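ORF48 (Lactococcus phage TP901-1, PDB 3UH8) is a component of the phage baseplate, the host-adhesion device, to which it probably contributes structurally through an immunoglobulin-like N-terminal domain. Local coordinates at residues K21-H24 / A25-N28; L88-V91 / G92-A96. All coordinates share one frame; numbering follows the deposited sequence.

Contact 1 (K21-H24 / A25-N28); sequences KLRH and ADVN
The guanidinium of Arg23 meets the carboxylate of Asp26 with the two planes nearly perpendicular, 81° apart. OD2 of Asp26 approaches the guanidinium obliquely, so the pair is not a flat two-by-two bridge. One oxygen takes both contacts: NE of Arg23 lies 3.1 Å from OD2 of Asp26, and NH2 of Arg23 lies 3.4 Å from the same OD2. Both hydrogen bonds are weak, with bent N-H...O angles, but together they make a salt bridge. The Arg23 chain bends at CG-CD (chi3 -60°), which brings NE and NH2 to OD2 of Asp26. A water sits beside the bridge. It donates to OD2 of Asp26 at 2.7 Å and accepts weakly from NH2 of Arg23.

The other oxygen of Asp26 serves the backbone. N of Asn28 donates to OD1 of Asp26 at 2.8 Å, from above the carboxylate plane. Asp26 is thus tied both backward and forward along the chain. The backbone N of Arg23 is hydrogen-bonded to OE1 of Gln30, in strand 30-38. The site lies at the surface, where the chain leaves strand 21-23. It combines a type I beta turn, Arg23 to Asp26, with an Asx turn that starts at Asp26.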
ATOM      1  N   LYS A  21       8.415  -1.837   9.835  1.00 29.48           N
ATOM      2  CA  LYS A  21       9.795  -1.355   9.899  1.00 29.17           C
ATOM      3  C   LYS A  21      10.640  -1.955   8.780  1.00 32.20           C
ATOM      4  O   LYS A  21      11.058  -3.114   8.862  1.00 32.06           O
ATOM      5  CB  LYS A  21      10.416  -1.605  11.285  1.00 31.83           C
ATOM      6  CG  LYS A  21       9.768  -0.789  12.391  1.00 46.79           C
ATOM      7  CD  LYS A  21      10.406  -1.045  13.738  1.00 56.89           C
ATOM      8  CE  LYS A  21       9.838  -0.129  14.791  1.00 68.98           C
ATOM      9  NZ  LYS A  21      10.458  -0.367  16.118  1.00 79.66           N
ATOM     10  N   LEU A  22      10.861  -1.167   7.719  1.00 27.80           N
ATOM     11  CA  LEU A  22      11.638  -1.590   6.553  1.00 27.38           C
ATOM     12  C   LEU A  22      13.119  -1.214   6.683  1.00 31.58           C
ATOM     13  O   LEU A  22      13.473  -0.372   7.510  1.00 30.43           O
ATOM     14  CB  LEU A  22      11.031  -1.029   5.247  1.00 27.19           C
ATOM     15  CG  LEU A  22       9.551  -1.336   4.941  1.00 31.49           C
ATOM     16  CD1 LEU A  22       9.112  -0.661   3.659  1.00 31.50           C
ATOM     17  CD2 LEU A  22       9.291  -2.829   4.830  1.00 33.81           C
ATOM     18  N   ARG A  23      13.982  -1.867   5.885  1.00 29.37           N
ATOM     19  CA  ARG A  23      15.425  -1.627   5.876  1.00 29.83           C
ATOM     20  C   ARG A  23      15.847  -1.000   4.562  1.00 34.37           C
ATOM     21  O   ARG A  23      15.553  -1.532   3.491  1.00 33.68           O
ATOM     22  CB  ARG A  23      16.214  -2.908   6.173  1.00 30.88           C
ATOM     23  CG  ARG A  23      16.137  -3.334   7.636  1.00 43.50           C
ATOM     24  CD  ARG A  23      16.525  -4.785   7.828  1.00 57.35           C
ATOM     25  NE  ARG A  23      15.645  -5.682   7.079  1.00 68.58           N
ATOM     26  CZ  ARG A  23      15.234  -6.871   7.508  1.00 84.83           C
ATOM     27  NH1 ARG A  23      15.613  -7.325   8.694  1.00 73.36           N
ATOM     28  NH2 ARG A  23      14.432  -7.609   6.754  1.00 72.52           N
ATOM     29  N   HIS A  24      16.520   0.149   4.663  1.00 32.11           N
ATOM     30  CA  HIS A  24      16.981   0.986   3.560  1.00 32.56           C
ATOM     31  C   HIS A  24      17.820   0.318   2.450  1.00 37.53           C
ATOM     32  O   HIS A  24      17.431   0.385   1.280  1.00 37.11           O
ATOM     33  CB  HIS A  24      17.642   2.261   4.113  1.00 33.39           C
ATOM     34  CG  HIS A  24      18.534   2.960   3.141  1.00 36.88           C
ATOM     35  ND1 HIS A  24      18.021   3.641   2.057  1.00 38.77           N
ATOM     36  CD2 HIS A  24      19.884   3.027   3.106  1.00 38.45           C
ATOM     37  CE1 HIS A  24      19.070   4.113   1.407  1.00 38.02           C
ATOM     38  NE2 HIS A  24      20.213   3.770   2.004  1.00 38.44           N
ATOM     39  N   ALA A  25      18.967  -0.286   2.802  1.00 34.86           N
ATOM     40  CA  ALA A  25      19.875  -0.893   1.822  1.00 35.02           C
ATOM     41  C   ALA A  25      19.832  -2.427   1.788  1.00 39.16           C
ATOM     42  O   ALA A  25      20.831  -3.064   1.432  1.00 39.15           O
ATOM     43  CB  ALA A  25      21.297  -0.395   2.063  1.00 35.76           C
ATOM     44  N   ASP A  26      18.661  -3.014   2.113  1.00 35.27           N
ATOM     45  CA  ASP A  26      18.430  -4.463   2.163  1.00 34.97           C
ATOM     46  C   ASP A  26      18.838  -5.213   0.898  1.00 38.56           C
ATOM     47  O   ASP A  26      18.519  -4.798  -0.217  1.00 38.03           O
ATOM     48  CB  ASP A  26      16.968  -4.786   2.537  1.00 36.80           C
ATOM     49  CG  ASP A  26      16.726  -6.159   3.157  1.00 46.68           C
ATOM     50  OD1 ASP A  26      17.409  -7.129   2.757  1.00 47.09           O
ATOM     51  OD2 ASP A  26      15.823  -6.271   4.012  1.00 53.21           O
ATOM     52  N   VAL A  27      19.545  -6.332   1.106  1.00 35.22           N
ATOM     53  CA  VAL A  27      20.041  -7.265   0.094  1.00 34.99           C
ATOM     54  C   VAL A  27      18.844  -8.044  -0.493  1.00 38.19           C
ATOM     55  O   VAL A  27      18.793  -8.277  -1.705  1.00 38.41           O
ATOM     56  CB  VAL A  27      21.118  -8.191   0.747  1.00 39.23           C
ATOM     57  CG1 VAL A  27      21.241  -9.549   0.053  1.00 39.14           C
ATOM     58  CG2 VAL A  27      22.473  -7.492   0.817  1.00 39.08           C
ATOM     59  N   ASN A  28      17.883  -8.421   0.374  1.00 32.96           N
ATOM     60  CA  ASN A  28      16.696  -9.194   0.010  1.00 31.82           C
ATOM     61  C   ASN A  28      15.411  -8.369  -0.109  1.00 32.23           C
ATOM     62  O   ASN A  28      15.374  -7.210   0.326  1.00 31.76           O
ATOM     63  CB  ASN A  28      16.512 -10.377   0.971  1.00 33.10           C
ATOM     64  CG  ASN A  28      17.672 -11.343   0.981  1.00 56.84           C
ATOM     65  OD1 ASN A  28      18.082 -11.884  -0.054  1.00 50.97           O
ATOM     66  ND2 ASN A  28      18.220 -11.590   2.159  1.00 49.55           N
TER
HETATM   67  O   HOH W   1      14.295  -8.541   3.810  1.00 44.35           O

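Contact 2 (L88-V91 / G92-A96)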
ATOM      1  N   LEU A  88      11.857   3.000  -0.091  1.00 24.04           N
ATOM      2  CA  LEU A  88      12.879   2.800   0.943  1.00 24.24           C
ATOM      3  C   LEU A  88      13.864   3.963   1.089  1.00 29.26           C
ATOM      4  O   LEU A  88      14.658   3.968   2.033  1.00 29.12           O
ATOM      5  CB  LEU A  88      13.673   1.508   0.651  1.00 24.16           C
ATOM      6  CG  LEU A  88      12.900   0.195   0.579  1.00 28.74           C
ATOM      7  CD1 LEU A  88      13.726  -0.864  -0.111  1.00 28.79           C
ATOM      8  CD2 LEU A  88      12.485  -0.275   1.953  1.00 30.79           C
ATOM      9  N   GLN A  89      13.819   4.948   0.180  1.00 26.02           N
ATOM     10  CA  GLN A  89      14.749   6.067   0.147  1.00 25.91           C
ATOM     11  C   GLN A  89      14.749   6.972   1.374  1.00 29.43           C
ATOM     12  O   GLN A  89      15.825   7.262   1.879  1.00 28.72           O
ATOM     13  CB  GLN A  89      14.567   6.884  -1.125  1.00 27.40           C
ATOM     14  CG  GLN A  89      15.779   7.725  -1.484  1.00 44.40           C
ATOM     15  CD  GLN A  89      15.452   8.606  -2.650  1.00 65.10           C
ATOM     16  OE1 GLN A  89      15.224   9.810  -2.511  1.00 59.78           O
ATOM     17  NE2 GLN A  89      15.345   8.003  -3.817  1.00 58.33           N
ATOM     18  N   PHE A  90      13.564   7.436   1.810  1.00 25.86           N
ATOM     19  CA  PHE A  90      13.500   8.302   2.990  1.00 25.36           C
ATOM     20  C   PHE A  90      13.656   7.505   4.282  1.00 28.81           C
ATOM     21  O   PHE A  90      12.726   6.811   4.709  1.00 28.12           O
ATOM     22  CB  PHE A  90      12.262   9.224   2.990  1.00 27.19           C
ATOM     23  CG  PHE A  90      12.176  10.123   4.206  1.00 28.83           C
ATOM     24  CD1 PHE A  90      11.299   9.835   5.244  1.00 31.80           C
ATOM     25  CD2 PHE A  90      13.011  11.229   4.335  1.00 30.89           C
ATOM     26  CE1 PHE A  90      11.245  10.643   6.382  1.00 32.61           C
ATOM     27  CE2 PHE A  90      12.957  12.036   5.476  1.00 33.57           C
ATOM     28  CZ  PHE A  90      12.070  11.742   6.490  1.00 31.68           C
ATOM     29  N   VAL A  91      14.849   7.602   4.901  1.00 25.51           N
ATOM     30  CA  VAL A  91      15.153   6.925   6.158  1.00 25.43           C
ATOM     31  C   VAL A  91      14.452   7.696   7.272  1.00 30.13           C
ATOM     32  O   VAL A  91      14.866   8.793   7.637  1.00 30.09           O
ATOM     33  CB  VAL A  91      16.677   6.714   6.390  1.00 29.19           C
ATOM     34  CG1 VAL A  91      16.970   6.202   7.799  1.00 28.92           C
ATOM     35  CG2 VAL A  91      17.258   5.758   5.353  1.00 29.00           C
ATOM     36  N   GLY A  92      13.351   7.130   7.737  1.00 27.15           N
ATOM     37  CA  GLY A  92      12.509   7.715   8.770  1.00 27.07           C
ATOM     38  C   GLY A  92      11.053   7.365   8.560  1.00 31.10           C
ATOM     39  O   GLY A  92      10.742   6.315   7.990  1.00 30.69           O
ATOM     40  N   ARG A  93      10.151   8.247   9.017  1.00 27.38           N
ATOM     41  CA  ARG A  93       8.719   8.010   8.890  1.00 27.12           C
ATOM     42  C   ARG A  93       8.163   8.405   7.524  1.00 29.90           C
ATOM     43  O   ARG A  93       8.274   9.559   7.106  1.00 29.30           O
ATOM     44  CB  ARG A  93       7.925   8.641  10.047  1.00 28.62           C
ATOM     45  CG  ARG A  93       6.547   8.018  10.202  1.00 41.63           C
ATOM     46  CD  ARG A  93       5.812   8.466  11.446  1.00 54.58           C
ATOM     47  NE  ARG A  93       4.426   8.000  11.397  1.00 65.53           N
ATOM     48  CZ  ARG A  93       3.581   7.998  12.422  1.00 82.97           C
ATOM     49  NH1 ARG A  93       3.972   8.417  13.615  1.00 71.54           N
ATOM     50  NH2 ARG A  93       2.341   7.553  12.266  1.00 71.85           N
ATOM     51  N   ASN A  94       7.563   7.422   6.838  1.00 25.58           N
ATOM     52  CA  ASN A  94       6.952   7.584   5.522  1.00 25.03           C
ATOM     53  C   ASN A  94       5.436   7.489   5.613  1.00 28.36           C
ATOM     54  O   ASN A  94       4.916   6.764   6.461  1.00 27.91           O
ATOM     55  CB  ASN A  94       7.478   6.523   4.563  1.00 24.45           C
ATOM     56  CG  ASN A  94       8.898   6.738   4.117  1.00 40.31           C
ATOM     57  OD1 ASN A  94       9.153   7.237   3.019  1.00 32.20           O
ATOM     58  ND2 ASN A  94       9.856   6.345   4.944  1.00 31.03           N
ATOM     59  N   GLU A  95       4.735   8.210   4.728  1.00 24.47           N
ATOM     60  CA  GLU A  95       3.276   8.223   4.651  1.00 24.13           C
ATOM     61  C   GLU A  95       2.851   7.801   3.246  1.00 27.87           C
ATOM     62  O   GLU A  95       3.350   8.352   2.262  1.00 27.39           O
ATOM     63  CB  GLU A  95       2.729   9.617   5.007  1.00 25.45           C
ATOM     64  CG  GLU A  95       1.208   9.705   5.029  1.00 36.15           C
ATOM     65  CD  GLU A  95       0.605  10.967   5.620  1.00 53.09           C
ATOM     66  OE1 GLU A  95      -0.639  11.103   5.561  1.00 45.30           O
ATOM     67  OE2 GLU A  95       1.360  11.807   6.162  1.00 46.56           O
ATOM     68  N   ALA A  96       1.949   6.807   3.157  1.00 24.68           N
ATOM     69  CA  ALA A  96       1.456   6.274   1.882  1.00 24.44           C
ATOM     70  C   ALA A  96      -0.005   5.823   1.955  1.00 28.02           C
ATOM     71  O   ALA A  96      -0.581   5.777   3.043  1.00 27.39           O
ATOM     72  CB  ALA A  96       2.341   5.121   1.422  1.00 25.16           C
TER
HETATM   73  O   HOH W   2      10.816   6.772   0.941  1.00 32.96           O
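A hydrogen bond joins Asn94 to Phe90: ND2 of Asn94 donates to the backbone O of Phe90 at 2.9 Å, with an N-H...O angle of 163°. The bond lies in the carbonyl plane and close to the amide plane, which helps to hold the amide in this orientation. CG of Asn94 stands beside its own backbone N (chi1 -73°), which turns the amide back toward the loop. ND2 of Asn94 also makes a weak bond to O of Gly92, at 3.2 Å.

A water adds a second link. It accepts from N of Phe90 at 3.0 Å and is 2.7 Å from OD1 of Asn94, to which it can donate. Both ends of the amide therefore engage the backbone of Phe90, one directly and the other probably through the water.

The Phe90 ring makes its contact edge-on: CE1 of Phe90 is 3.2 Å from the backbone O of Arg93, near the ring plane. Ring and amide planes stand 71° apart, and CB of Phe90 lies 3.7 Å from OD1 of Asn94. The Phe90 side chain also touches Gln57 in a neighbouring loop.

Backbone shape completes the connection. Gly92 has a positive phi and an extended psi, a shape open to glycine and strained for other residues. This is a helix-to-strand connection, with an asparagine side chain bracing the loop between helix 85-89 and strand 92-103 of the immunoglobulin-like domain.

In the fold
From the N terminus, contact 1 comes first and closes the turn that follows strand 21-23, on the way to strand 30-38. Contact 2 lies later and closes the loop from helix 85-89 into strand 92-103. The two are in series and neither nest nor cross. Their centres are about 12 Å apart, on the same side of the chain's centre. They meet directly: CB of His24 packs on CG2 of Val91, and CD2 of Leu88 packs on Leu22. ND1 of His24 also makes a weak hydrogen bond to O of Leu88. Strands 21-23 and 92-103 both pair with strand 112-122, the former parallel and the latter antiparallel, so both contacts border the same sheet.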